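Local atomic coordinates of ABC transporter substrate binding protein (Ribose) (Agrobacterium vitis S4, PDB entry 4WT7), a protein that probably serves as the sugar- or polyol-binding component of an ABC transporter, and binds D-allitol. Residues 151-161 with 183-194; 260-271 with 303-311. All blocks are in the same frame, centred on the assembly; numbering follows the deposited sequence.

Interaction 1 of 2, residues 151-161 with 183-194; sequences GEGNVVVFNGF and KVKIIQPELRDV
With chi1 at -72° and an extended chain beyond CG, Glu190 lays its carboxylate beside Asn159, whose CG stands anti to the backbone N (chi1 -178°). Asn159 ND2 donates to Glu190 OE1 over 2.9 Å, nearly straight at 167°. The oxygen lies in the amide plane and is met on its syn side. Glu190 OE2 is held by Tyr171, so both carboxylate oxygens have partners. Leu191 sets CD1 over one face of the Phe158 ring, 4.1 Å from the centroid, a CH-pi contact. The same CD1 presses on Val156 CG1 at 3.5 Å. Val157 CG2 and Ile186 CG2 meet tightly, also at 3.5 Å. Asp193 OD1 accepts from Gly160 N at 2.8 Å, through a bent bond. Asp193 OD2 lies at the edge of the Phe161 ring and is bonded to Trp226 NE1. Between 153-155 and 184-186 the strands pair in parallel. Water 2 joins Val157 N to Ile187 O where the register shifts by two, and Leu191 N then bonds Val157 O. The strands belong to a beta-alpha-beta unit. Asp193 is probably a second-shell residue: its bonds to Gly160 and Trp226 would help position the wall of the allitol pocket.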
ATOM      1  N   GLY A 151      16.618  17.072  10.797  1.00 16.85           N
ATOM      2  CA  GLY A 151      17.609  16.060  11.030  1.00 16.55           C
ATOM      3  C   GLY A 151      17.658  15.662  12.489  1.00 16.88           C
ATOM      4  O   GLY A 151      18.614  15.001  12.926  1.00 16.88           O
ATOM      5  N   GLU A 152      16.599  15.990  13.228  1.00 27.21           N
ATOM      6  CA  GLU A 152      16.595  15.812  14.673  1.00 29.24           C
ATOM      7  C   GLU A 152      15.167  15.752  15.221  1.00 28.41           C
ATOM      8  O   GLU A 152      14.310  16.520  14.816  1.00 29.57           O
ATOM      9  CB  GLU A 152      17.373  16.978  15.302  1.00 30.94           C
ATOM     10  CG  GLU A 152      17.416  16.999  16.800  1.00 34.86           C
ATOM     11  CD  GLU A 152      18.448  17.999  17.328  1.00 39.99           C
ATOM     12  OE1 GLU A 152      18.797  18.955  16.577  1.00 35.18           O
ATOM     13  OE2 GLU A 152      18.917  17.805  18.485  1.00 43.83           O
ATOM     14  N   GLY A 153      14.915  14.816  16.129  1.00 26.52           N
ATOM     15  CA  GLY A 153      13.628  14.718  16.790  1.00 27.23           C
ATOM     16  C   GLY A 153      13.010  13.328  16.825  1.00 25.60           C
ATOM     17  O   GLY A 153      13.516  12.372  16.233  1.00 25.34           O
ATOM     18  N   ASN A 154      11.870  13.242  17.503  1.00 17.34           N
ATOM     19  CA  ASN A 154      11.221  11.980  17.785  1.00 18.61           C
ATOM     20  C   ASN A 154      10.067  11.734  16.822  1.00 19.12           C
ATOM     21  O   ASN A 154       9.305  12.657  16.474  1.00 16.41           O
ATOM     22  CB  ASN A 154      10.788  11.940  19.257  1.00 18.96           C
ATOM     23  CG  ASN A 154      11.989  11.973  20.207  1.00 20.38           C
ATOM     24  OD1 ASN A 154      13.019  11.343  19.945  1.00 21.13           O
ATOM     25  ND2 ASN A 154      11.885  12.740  21.271  1.00 22.26           N
ATOM     26  N   VAL A 155       9.983  10.492  16.362  1.00 20.16           N
ATOM     27  CA  VAL A 155       9.027  10.077  15.343  1.00 17.30           C
ATOM     28  C   VAL A 155       8.167   8.946  15.861  1.00 17.31           C
ATOM     29  O   VAL A 155       8.679   7.921  16.328  1.00 16.60           O
ATOM     30  CB  VAL A 155       9.757   9.604  14.070  1.00 15.50           C
ATOM     31  CG1 VAL A 155       8.772   9.267  12.971  1.00 14.61           C
ATOM     32  CG2 VAL A 155      10.712  10.674  13.586  1.00 15.09           C
ATOM     33  N   VAL A 156       6.855   9.138  15.796  1.00 14.38           N
ATOM     34  CA  VAL A 156       5.924   8.094  16.121  1.00 16.34           C
ATOM     35  C   VAL A 156       5.707   7.315  14.830  1.00 16.36           C
ATOM     36  O   VAL A 156       5.503   7.893  13.739  1.00 13.06           O
ATOM     37  CB  VAL A 156       4.577   8.659  16.622  1.00 16.55           C
ATOM     38  CG1 VAL A 156       3.583   7.543  16.855  1.00 17.33           C
ATOM     39  CG2 VAL A 156       4.749   9.501  17.897  1.00 19.61           C
ATOM     40  N   VAL A 157       5.764   6.003  14.939  1.00 12.95           N
ATOM     41  CA  VAL A 157       5.758   5.167  13.752  1.00 12.23           C
ATOM     42  C   VAL A 157       4.603   4.193  13.877  1.00 12.02           C
ATOM     43  O   VAL A 157       4.469   3.556  14.931  1.00 12.30           O
ATOM     44  CB  VAL A 157       7.077   4.349  13.645  1.00 12.00           C
ATOM     45  CG1 VAL A 157       6.844   3.121  12.846  1.00 11.39           C
ATOM     46  CG2 VAL A 157       8.223   5.180  13.064  1.00 12.03           C
ATOM     47  N   PHE A 158       3.769   4.096  12.841  1.00 11.60           N
ATOM     48  CA  PHE A 158       2.745   3.046  12.725  1.00 11.33           C
ATOM     49  C   PHE A 158       3.347   1.948  11.849  1.00 10.78           C
ATOM     50  O   PHE A 158       3.677   2.198  10.677  1.00 10.39           O
ATOM     51  CB  PHE A 158       1.473   3.556  12.018  1.00 11.23           C
ATOM     52  CG  PHE A 158       0.507   4.345  12.914  1.00 13.84           C
ATOM     53  CD1 PHE A 158      -0.435   3.690  13.713  1.00 12.01           C
ATOM     54  CD2 PHE A 158       0.502   5.733  12.898  1.00 12.36           C
ATOM     55  CE1 PHE A 158      -1.336   4.417  14.512  1.00 12.57           C
ATOM     56  CE2 PHE A 158      -0.390   6.457  13.691  1.00 13.38           C
ATOM     57  CZ  PHE A 158      -1.319   5.798  14.480  1.00 13.00           C
ATOM     58  N   ASN A 159       3.483   0.743  12.400  1.00 12.83           N
ATOM     59  CA  ASN A 159       4.142  -0.345  11.687  1.00 11.63           C
ATOM     60  C   ASN A 159       3.380  -1.629  11.956  1.00 12.60           C
ATOM     61  O   ASN A 159       3.916  -2.567  12.542  1.00 13.21           O
ATOM     62  CB  ASN A 159       5.612  -0.426  12.122  1.00 10.83           C
ATOM     63  CG  ASN A 159       6.407  -1.513  11.389  1.00 10.75           C
ATOM     64  OD1 ASN A 159       6.115  -1.882  10.242  1.00 12.03           O
ATOM     65  ND2 ASN A 159       7.419  -2.038  12.065  1.00 11.24           N
ATOM     66  N   GLY A 160       2.100  -1.650  11.556  1.00 10.37           N
ATOM     67  CA  GLY A 160       1.215  -2.765  11.857  1.00 10.15           C
ATOM     68  C   GLY A 160       1.011  -3.725  10.693  1.00  9.67           C
ATOM     69  O   GLY A 160       0.250  -4.683  10.782  1.00  9.69           O
ATOM     70  N   PHE A 161       1.664  -3.455   9.574  1.00  9.98           N
ATOM     71  CA  PHE A 161       1.519  -4.324   8.409  1.00 10.51           C
ATOM     72  C   PHE A 161       2.874  -4.748   7.841  1.00 10.85           C
ATOM     73  O   PHE A 161       3.059  -4.833   6.609  1.00  9.39           O
ATOM     74  CB  PHE A 161       0.642  -3.653   7.351  1.00 10.33           C
ATOM     75  CG  PHE A 161      -0.798  -3.467   7.804  1.00 12.06           C
ATOM     76  CD1 PHE A 161      -1.175  -2.338   8.515  1.00 11.52           C
ATOM     77  CD2 PHE A 161      -1.750  -4.448   7.556  1.00 12.28           C
ATOM     78  CE1 PHE A 161      -2.467  -2.180   8.941  1.00 12.70           C
ATOM     79  CE2 PHE A 161      -3.052  -4.302   7.980  1.00 13.27           C
ATOM     80  CZ  PHE A 161      -3.411  -3.159   8.691  1.00 12.13           C
ATOM     81  N   LYS A 183      20.189  11.617  15.318  1.00 22.19           N
ATOM     82  CA  LYS A 183      19.392  12.445  16.225  1.00 22.63           C
ATOM     83  C   LYS A 183      17.898  12.267  15.958  1.00 22.17           C
ATOM     84  O   LYS A 183      17.059  12.834  16.656  1.00 22.75           O
ATOM     85  CB  LYS A 183      19.763  13.911  16.085  1.00 23.40           C
ATOM     86  CG  LYS A 183      21.212  14.205  16.351  1.00 25.75           C
ATOM     87  CD  LYS A 183      21.429  15.653  16.665  1.00 27.56           C
ATOM     88  CE  LYS A 183      22.836  16.056  16.328  1.00 27.95           C
ATOM     89  NZ  LYS A 183      23.035  17.517  16.542  1.00 30.13           N
ATOM     90  N   VAL A 184      17.578  11.502  14.915  1.00 21.41           N
ATOM     91  CA  VAL A 184      16.210  11.087  14.620  1.00 20.11           C
ATOM     92  C   VAL A 184      15.930   9.732  15.259  1.00 19.07           C
ATOM     93  O   VAL A 184      16.660   8.752  15.041  1.00 20.30           O
ATOM     94  CB  VAL A 184      15.959  10.969  13.102  1.00 17.60           C
ATOM     95  CG1 VAL A 184      14.505  10.724  12.842  1.00 16.06           C
ATOM     96  CG2 VAL A 184      16.407  12.253  12.381  1.00 20.07           C
ATOM     97  N   LYS A 185      14.876   9.670  16.053  1.00 16.45           N
ATOM     98  CA  LYS A 185      14.583   8.461  16.816  1.00 17.18           C
ATOM     99  C   LYS A 185      13.142   8.088  16.640  1.00 17.47           C
ATOM    100  O   LYS A 185      12.248   8.953  16.630  1.00 16.18           O
ATOM    101  CB  LYS A 185      14.787   8.696  18.324  1.00 20.89           C
ATOM    102  CG  LYS A 185      15.964   9.565  18.695  1.00 21.97           C
ATOM    103  CD  LYS A 185      17.272   8.947  18.228  1.00 23.37           C
ATOM    104  CE  LYS A 185      18.289   8.846  19.378  1.00 27.04           C
ATOM    105  NZ  LYS A 185      18.602  10.184  19.974  1.00 28.13           N
ATOM    106  N   ILE A 186      12.918   6.794  16.567  1.00 16.20           N
ATOM    107  CA  ILE A 186      11.585   6.248  16.554  1.00 15.97           C
ATOM    108  C   ILE A 186      11.192   6.007  18.005  1.00 18.54           C
ATOM    109  O   ILE A 186      11.913   5.347  18.783  1.00 20.70           O
ATOM    110  CB  ILE A 186      11.524   4.925  15.747  1.00 17.20           C
ATOM    111  CG1 ILE A 186      11.938   5.163  14.294  1.00 14.67           C
ATOM    112  CG2 ILE A 186      10.128   4.304  15.819  1.00 19.19           C
ATOM    113  CD1 ILE A 186      11.971   3.874  13.464  1.00 14.49           C
ATOM    114  N   ILE A 187      10.054   6.574  18.373  1.00 17.05           N
ATOM    115  CA  ILE A 187       9.560   6.469  19.728  1.00 18.24           C
ATOM    116  C   ILE A 187       9.147   5.047  20.037  1.00 20.11           C
ATOM    117  O   ILE A 187       8.503   4.382  19.234  1.00 18.98           O
ATOM    118  CB  ILE A 187       8.386   7.368  19.940  1.00 18.93           C
ATOM    119  CG1 ILE A 187       8.848   8.825  19.847  1.00 19.77           C
ATOM    120  CG2 ILE A 187       7.747   7.089  21.277  1.00 21.34           C
ATOM    121  CD1 ILE A 187       7.795   9.798  20.264  1.00 22.53           C
ATOM    122  N   GLN A 188       9.495   4.599  21.228  1.00 20.21           N
ATOM    123  CA  GLN A 188       9.322   3.192  21.568  1.00 25.25           C
ATOM    124  C   GLN A 188       8.013   2.917  22.285  1.00 26.74           C
ATOM    125  O   GLN A 188       7.558   3.703  23.143  1.00 27.22           O
ATOM    126  CB  GLN A 188      10.537   2.619  22.301  1.00 24.88           C
ATOM    127  CG  GLN A 188      11.711   2.460  21.363  1.00 22.33           C
ATOM    128  CD  GLN A 188      11.343   1.671  20.116  1.00 23.30           C
ATOM    129  OE1 GLN A 188      10.898   0.516  20.196  1.00 23.73           O
ATOM    130  NE2 GLN A 188      11.490   2.304  18.947  1.00 22.48           N
ATOM    131  N   PRO A 189       7.527   1.704  22.045  1.00 29.68           N
ATOM    132  CA  PRO A 189       6.380   1.036  21.456  1.00 26.99           C
ATOM    133  C   PRO A 189       6.054   1.726  20.126  1.00 24.54           C
ATOM    134  O   PRO A 189       5.523   2.812  20.141  1.00 20.94           O
ATOM    135  CB  PRO A 189       5.277   1.227  22.524  1.00 28.62           C
ATOM    136  CG  PRO A 189       6.003   1.731  23.765  1.00 30.04           C
ATOM    137  CD  PRO A 189       7.470   1.451  23.486  1.00 34.33           C
ATOM    138  N   GLU A 190       6.452   1.127  19.004  1.00 23.43           N
ATOM    139  CA  GLU A 190       5.909   1.511  17.707  1.00 21.28           C
ATOM    140  C   GLU A 190       4.426   1.241  17.840  1.00 20.83           C
ATOM    141  O   GLU A 190       4.025   0.391  18.634  1.00 22.44           O
ATOM    142  CB  GLU A 190       6.530   0.659  16.558  1.00 17.71           C
ATOM    143  CG  GLU A 190       7.982   1.019  16.273  1.00 17.95           C
ATOM    144  CD  GLU A 190       8.633   0.285  15.104  1.00 18.60           C
ATOM    145  OE1 GLU A 190       8.080  -0.715  14.581  1.00 19.24           O
ATOM    146  OE2 GLU A 190       9.732   0.739  14.707  1.00 17.76           O
ATOM    147  N   LEU A 191       3.602   1.955  17.081  1.00 16.44           N
ATOM    148  CA  LEU A 191       2.175   1.709  17.124  1.00 16.63           C
ATOM    149  C   LEU A 191       1.787   0.698  16.065  1.00 16.98           C
ATOM    150  O   LEU A 191       2.471   0.540  15.060  1.00 15.54           O
ATOM    151  CB  LEU A 191       1.406   3.007  16.893  1.00 16.25           C
ATOM    152  CG  LEU A 191       1.753   4.131  17.860  1.00 18.74           C
ATOM    153  CD1 LEU A 191       0.921   5.376  17.586  1.00 18.37           C
ATOM    154  CD2 LEU A 191       1.585   3.666  19.326  1.00 20.16           C
ATOM    155  N   ARG A 192       0.669   0.025  16.277  1.00 16.79           N
ATOM    156  CA  ARG A 192       0.175  -0.896  15.287  1.00 16.46           C
ATOM    157  C   ARG A 192      -1.135  -0.376  14.718  1.00 17.90           C
ATOM    158  O   ARG A 192      -2.154  -0.341  15.411  1.00 17.21           O
ATOM    159  CB  ARG A 192       0.077  -2.304  15.887  1.00 21.48           C
ATOM    160  CG  ARG A 192       1.481  -2.984  16.031  1.00 23.79           C
ATOM    161  CD  ARG A 192       1.365  -4.295  16.798  1.00 29.16           C
ATOM    162  NE  ARG A 192       0.782  -4.035  18.110  1.00 34.15           N
ATOM    163  CZ  ARG A 192       0.176  -4.937  18.873  1.00 35.83           C
ATOM    164  NH1 ARG A 192       0.078  -6.206  18.472  1.00 36.32           N
ATOM    165  NH2 ARG A 192      -0.324  -4.556  20.046  1.00 36.56           N
ATOM    166  N   ASP A 193      -1.074   0.086  13.461  1.00 15.09           N
ATOM    167  CA  ASP A 193      -2.264   0.536  12.767  1.00 14.75           C
ATOM    168  C   ASP A 193      -3.088  -0.674  12.471  1.00 15.21           C
ATOM    169  O   ASP A 193      -2.575  -1.813  12.500  1.00 15.65           O
ATOM    170  CB  ASP A 193      -1.975   1.338  11.454  1.00 13.81           C
ATOM    171  CG  ASP A 193      -0.728   0.858  10.694  1.00 13.45           C
ATOM    172  OD1 ASP A 193       0.253   0.429  11.339  1.00 13.75           O
ATOM    173  OD2 ASP A 193      -0.714   0.953   9.433  1.00 12.97           O
ATOM    174  N   VAL A 194      -4.367  -0.450  12.198  1.00 15.26           N
ATOM    175  CA  VAL A 194      -5.271  -1.576  11.956  1.00 15.85           C
ATOM    176  C   VAL A 194      -6.144  -1.393  10.733  1.00 15.44           C
ATOM    177  O   VAL A 194      -6.332  -0.286  10.241  1.00 14.85           O
ATOM    178  CB  VAL A 194      -6.239  -1.797  13.148  1.00 16.84           C
ATOM    179  CG1 VAL A 194      -5.519  -2.444  14.322  1.00 17.66           C
ATOM    180  CG2 VAL A 194      -6.899  -0.482  13.540  1.00 16.73           C
TER
HETATM  181  O   HOH W   1      20.883  13.326  13.075  1.00 25.36           O
HETATM  182  O   HOH W   2       6.427   5.020  17.641  1.00 12.00           O
HETATM  183  O   HOH W   3       1.750   1.534   8.780  1.00  7.17           O
HETATM  184  O   HOH W   4      -2.449  -4.463  11.838  1.00 20.86           O

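Interaction 2 of 2, residues 260-271 with 303-311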
ATOM      1  N   VAL A 260      -2.643  17.419   2.562  1.00 14.51           N
ATOM      2  CA  VAL A 260      -1.303  17.880   2.230  1.00 14.34           C
ATOM      3  C   VAL A 260      -1.381  19.273   1.577  1.00 14.82           C
ATOM      4  O   VAL A 260      -0.507  20.127   1.783  1.00 15.09           O
ATOM      5  CB  VAL A 260      -0.602  16.874   1.272  1.00 13.61           C
ATOM      6  CG1 VAL A 260       0.680  17.455   0.686  1.00 13.54           C
ATOM      7  CG2 VAL A 260      -0.335  15.564   1.979  1.00 13.22           C
ATOM      8  N   ALA A 261      -2.420  19.517   0.794  1.00 14.98           N
ATOM      9  CA  ALA A 261      -2.538  20.788   0.051  1.00 15.47           C
ATOM     10  C   ALA A 261      -2.977  21.961   0.952  1.00 16.69           C
ATOM     11  O   ALA A 261      -2.877  23.138   0.584  1.00 17.92           O
ATOM     12  CB  ALA A 261      -3.528  20.619  -1.050  1.00 17.96           C
ATOM     13  N   ASP A 262      -3.510  21.639   2.115  1.00 16.51           N
ATOM     14  CA  ASP A 262      -3.999  22.663   3.035  1.00 17.35           C
ATOM     15  C   ASP A 262      -2.849  23.139   3.918  1.00 17.52           C
ATOM     16  O   ASP A 262      -2.301  22.340   4.697  1.00 17.20           O
ATOM     17  CB  ASP A 262      -5.129  22.096   3.892  1.00 17.60           C
ATOM     18  CG  ASP A 262      -5.630  23.080   4.925  1.00 18.53           C
ATOM     19  OD1 ASP A 262      -4.947  24.083   5.178  1.00 18.92           O
ATOM     20  OD2 ASP A 262      -6.707  22.824   5.498  1.00 18.94           O
ATOM     21  N   PRO A 263      -2.460  24.423   3.783  1.00 18.91           N
ATOM     22  CA  PRO A 263      -1.296  24.898   4.557  1.00 19.69           C
ATOM     23  C   PRO A 263      -1.463  24.749   6.073  1.00 19.17           C
ATOM     24  O   PRO A 263      -0.475  24.671   6.802  1.00 22.43           O
ATOM     25  CB  PRO A 263      -1.163  26.379   4.147  1.00 19.90           C
ATOM     26  CG  PRO A 263      -2.424  26.727   3.410  1.00 21.82           C
ATOM     27  CD  PRO A 263      -2.989  25.454   2.869  1.00 19.12           C
ATOM     28  N   ALA A 264      -2.701  24.712   6.537  1.00 23.14           N
ATOM     29  CA  ALA A 264      -2.993  24.693   7.967  1.00 26.19           C
ATOM     30  C   ALA A 264      -3.056  23.254   8.518  1.00 24.89           C
ATOM     31  O   ALA A 264      -3.249  23.042   9.725  1.00 25.14           O
ATOM     32  CB  ALA A 264      -4.292  25.430   8.235  1.00 27.79           C
ATOM     33  N   SER A 265      -2.873  22.275   7.632  1.00 20.48           N
ATOM     34  CA  SER A 265      -2.829  20.867   8.022  1.00 22.08           C
ATOM     35  C   SER A 265      -1.403  20.381   8.254  1.00 20.98           C
ATOM     36  O   SER A 265      -0.498  20.650   7.464  1.00 18.82           O
ATOM     37  CB  SER A 265      -3.500  19.984   6.965  1.00 23.11           C
ATOM     38  OG  SER A 265      -3.470  18.624   7.351  1.00 19.76           O
ATOM     39  N   PRO A 266      -1.197  19.634   9.341  1.00 21.00           N
ATOM     40  CA  PRO A 266       0.120  19.050   9.610  1.00 19.32           C
ATOM     41  C   PRO A 266       0.509  17.889   8.659  1.00 19.41           C
ATOM     42  O   PRO A 266       1.615  17.366   8.747  1.00 17.84           O
ATOM     43  CB  PRO A 266      -0.011  18.564  11.058  1.00 21.72           C
ATOM     44  CG  PRO A 266      -1.464  18.346  11.248  1.00 22.53           C
ATOM     45  CD  PRO A 266      -2.139  19.416  10.447  1.00 19.89           C
ATOM     46  N   ALA A 267      -0.376  17.501   7.749  1.00 15.66           N
ATOM     47  CA  ALA A 267      -0.034  16.494   6.753  1.00 14.87           C
ATOM     48  C   ALA A 267       1.022  17.060   5.808  1.00 14.63           C
ATOM     49  O   ALA A 267       0.768  18.026   5.042  1.00 14.81           O
ATOM     50  CB  ALA A 267      -1.273  16.065   6.004  1.00 14.68           C
ATOM     51  N   ALA A 268       2.206  16.455   5.847  1.00 14.29           N
ATOM     52  CA  ALA A 268       3.378  17.069   5.226  1.00 14.26           C
ATOM     53  C   ALA A 268       3.778  16.456   3.877  1.00 13.63           C
ATOM     54  O   ALA A 268       4.252  17.142   2.989  1.00 13.66           O
ATOM     55  CB  ALA A 268       4.563  17.017   6.205  1.00 14.51           C
ATOM     56  N   ALA A 269       3.596  15.153   3.745  1.00 13.12           N
ATOM     57  CA  ALA A 269       3.995  14.423   2.546  1.00 12.55           C
ATOM     58  C   ALA A 269       3.237  13.094   2.436  1.00 12.12           C
ATOM     59  O   ALA A 269       2.945  12.436   3.440  1.00 12.20           O
ATOM     60  CB  ALA A 269       5.468  14.178   2.532  1.00 12.46           C
ATOM     61  N   ASP A 270       2.898  12.723   1.195  1.00 11.74           N
ATOM     62  CA  ASP A 270       2.168  11.474   0.923  1.00 11.37           C
ATOM     63  C   ASP A 270       2.667  11.050  -0.426  1.00 10.95           C
ATOM     64  O   ASP A 270       2.531  11.804  -1.398  1.00 11.02           O
ATOM     65  CB  ASP A 270       0.670  11.747   0.857  1.00 11.59           C
ATOM     66  CG  ASP A 270      -0.169  10.504   0.677  1.00 12.59           C
ATOM     67  OD1 ASP A 270       0.392   9.380   0.489  1.00 10.93           O
ATOM     68  OD2 ASP A 270      -1.422  10.653   0.747  1.00 11.61           O
ATOM     69  N   VAL A 271       3.314   9.904  -0.504  1.00 10.60           N
ATOM     70  CA  VAL A 271       3.762   9.419  -1.817  1.00 10.25           C
ATOM     71  C   VAL A 271       2.590   8.763  -2.558  1.00 10.04           C
ATOM     72  O   VAL A 271       2.078   7.701  -2.171  1.00  9.89           O
ATOM     73  CB  VAL A 271       4.954   8.434  -1.706  1.00 10.01           C
ATOM     74  CG1 VAL A 271       5.410   8.034  -3.103  1.00  9.74           C
ATOM     75  CG2 VAL A 271       6.131   9.069  -0.909  1.00 10.32           C
ATOM     76  N   ALA A 303       5.640   6.073  -8.815  1.00 12.77           N
ATOM     77  CA  ALA A 303       4.933   6.720  -7.697  1.00 12.67           C
ATOM     78  C   ALA A 303       5.384   8.154  -7.624  1.00 13.17           C
ATOM     79  O   ALA A 303       6.464   8.461  -8.069  1.00 13.52           O
ATOM     80  CB  ALA A 303       5.261   6.041  -6.399  1.00 12.27           C
ATOM     81  N   LEU A 304       4.589   9.026  -7.019  1.00 13.29           N
ATOM     82  CA  LEU A 304       4.903  10.459  -7.027  1.00 13.86           C
ATOM     83  C   LEU A 304       4.848  11.093  -5.636  1.00 13.83           C
ATOM     84  O   LEU A 304       3.779  11.186  -5.044  1.00 13.69           O
ATOM     85  CB  LEU A 304       3.900  11.205  -7.932  1.00 14.32           C
ATOM     86  CG  LEU A 304       3.631  10.618  -9.306  1.00 15.00           C
ATOM     87  CD1 LEU A 304       2.217  10.989  -9.841  1.00 15.23           C
ATOM     88  CD2 LEU A 304       4.724  11.175 -10.219  1.00 15.87           C
ATOM     89  N   LEU A 305       5.985  11.547  -5.118  1.00 14.08           N
ATOM     90  CA  LEU A 305       5.990  12.168  -3.807  1.00 14.17           C
ATOM     91  C   LEU A 305       5.272  13.525  -3.873  1.00 14.63           C
ATOM     92  O   LEU A 305       5.703  14.439  -4.575  1.00 15.21           O
ATOM     93  CB  LEU A 305       7.409  12.365  -3.275  1.00 14.50           C
ATOM     94  CG  LEU A 305       7.346  12.795  -1.811  1.00 14.60           C
ATOM     95  CD1 LEU A 305       8.519  12.251  -0.997  1.00 15.03           C
ATOM     96  CD2 LEU A 305       7.304  14.299  -1.718  1.00 15.22           C
ATOM     97  N   ALA A 306       4.179  13.636  -3.137  1.00 14.52           N
ATOM     98  CA  ALA A 306       3.490  14.900  -2.955  1.00 14.99           C
ATOM     99  C   ALA A 306       3.784  15.499  -1.564  1.00 16.50           C
ATOM    100  O   ALA A 306       3.457  14.913  -0.529  1.00 17.01           O
ATOM    101  CB  ALA A 306       1.994  14.705  -3.137  1.00 14.88           C
ATOM    102  N   ASN A 307       4.399  16.681  -1.547  1.00 15.72           N
ATOM    103  CA  ASN A 307       4.543  17.434  -0.318  1.00 16.05           C
ATOM    104  C   ASN A 307       3.711  18.712  -0.471  1.00 19.57           C
ATOM    105  O   ASN A 307       2.974  18.860  -1.468  1.00 16.63           O
ATOM    106  CB  ASN A 307       6.014  17.725  -0.019  1.00 16.47           C
ATOM    107  CG  ASN A 307       6.700  18.508  -1.121  1.00 18.56           C
ATOM    108  OD1 ASN A 307       6.125  19.439  -1.726  1.00 17.48           O
ATOM    109  ND2 ASN A 307       7.941  18.128  -1.401  1.00 18.00           N
ATOM    110  N   LYS A 308       3.812  19.640   0.481  1.00 17.73           N
ATOM    111  CA  LYS A 308       2.933  20.800   0.423  1.00 17.67           C
ATOM    112  C   LYS A 308       3.186  21.648  -0.843  1.00 18.11           C
ATOM    113  O   LYS A 308       2.265  22.251  -1.354  1.00 19.86           O
ATOM    114  CB  LYS A 308       3.005  21.633   1.710  1.00 17.97           C
ATOM    115  CG  LYS A 308       2.550  20.857   2.935  1.00 18.25           C
ATOM    116  CD  LYS A 308       2.167  21.805   4.037  1.00 20.04           C
ATOM    117  CE  LYS A 308       1.351  21.130   5.080  1.00 17.90           C
ATOM    118  NZ  LYS A 308       0.009  20.772   4.575  1.00 17.67           N
ATOM    119  N   GLN A 309       4.408  21.656  -1.359  1.00 28.00           N
ATOM    120  CA  GLN A 309       4.690  22.325  -2.629  1.00 29.12           C
ATOM    121  C   GLN A 309       4.268  21.538  -3.882  1.00 29.69           C
ATOM    122  O   GLN A 309       3.803  22.123  -4.853  1.00 29.11           O
ATOM    123  CB  GLN A 309       6.182  22.650  -2.748  1.00 32.47           C
ATOM    124  CG  GLN A 309       6.663  23.738  -1.801  1.00 36.47           C
ATOM    125  CD  GLN A 309       6.429  23.396  -0.320  1.00 38.88           C
ATOM    126  OE1 GLN A 309       6.739  22.279   0.143  1.00 38.98           O
ATOM    127  NE2 GLN A 309       5.877  24.360   0.428  1.00 36.77           N
ATOM    128  N   THR A 310       4.462  20.222  -3.891  1.00 17.93           N
ATOM    129  CA  THR A 310       4.242  19.471  -5.108  1.00 17.75           C
ATOM    130  C   THR A 310       2.855  18.854  -5.263  1.00 17.30           C
ATOM    131  O   THR A 310       2.560  18.315  -6.302  1.00 17.27           O
ATOM    132  CB  THR A 310       5.261  18.333  -5.226  1.00 17.28           C
ATOM    133  OG1 THR A 310       5.110  17.454  -4.099  1.00 16.81           O
ATOM    134  CG2 THR A 310       6.681  18.904  -5.276  1.00 17.94           C
ATOM    135  N   VAL A 311       1.998  18.941  -4.249  1.00 17.06           N
ATOM    136  CA  VAL A 311       0.747  18.201  -4.299  1.00 16.70           C
ATOM    137  C   VAL A 311      -0.114  18.608  -5.496  1.00 17.27           C
ATOM    138  O   VAL A 311      -0.684  17.753  -6.148  1.00 17.08           O
ATOM    139  CB  VAL A 311      -0.040  18.271  -2.968  1.00 16.54           C
ATOM    140  CG1 VAL A 311      -0.355  19.724  -2.579  1.00 17.24           C
ATOM    141  CG2 VAL A 311      -1.312  17.445  -3.078  1.00 16.32           C
TER
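Lys308 NZ spreads its three N-H over four backbone carbonyl oxygens of 260-267. It bonds Val260 O at 2.9 Å, Asp262 O at 2.8 Å and Ala267 O at 2.9 Å firmly, and Ser265 O only weakly. The lysine chain runs extended and then bends at its last torsion (chi4 -69°), which turns the ammonium group in among these oxygens. The carbonyl dipoles would favour its positive charge. The type I turn from Asp262 to Ser265 shapes this site. Asp262 O is shared: Ser265 N and Lys308 NZ reach it from opposite faces of its plane. Asp262 OD1 takes Ala264 N in an Asx turn. Beside the lysine, Val260 CG1 packs on Val311 CB at 3.8 Å, and Val311 CG1 touches Ala261 CB.

Further along, Asp270 and Ala306 form an antiparallel hydrogen-bonded pair. Asp270 N gives to Ala306 O at 2.8 Å, and Ala306 N returns a bond to Asp270 O at 3.0 Å. The side chains of Val271 and Leu305 cross at about a right angle, with Val271 CG2 4.0 Å from Leu305 CD1. In the next shell, Asn307 OD1 accepts Thr310 N in an Asx motif, and Thr310 OG1 accepts Asn307 N. Asp270 OD1 is held by Gly252 N, next to the pocket residue Asp251. Strand 304-307 is the antiparallel edge of an otherwise parallel sheet, in one lobe of a two-lobed periplasmic binding protein.

From the N terminus, the chain reaches interaction 1 first. Strand 153-158 runs into helix 165-178 and returns at 183-194, so the contact closes a short loop that is mostly helix. The chain then passes through strands 221-224 and 246-249 before interaction 2 opens at 260-271. Its longer loop carries helix 275-290 and strand 298-300 of the other sheet, and closes at 303-311. The two loops follow in series and neither nest nor cross. The centres of interactions 1 and 2 lie about 20 Å apart. Both contacts belong to one mixed sheet, pairing its outermost strands, 184-186 and 304-307, to their inner neighbours.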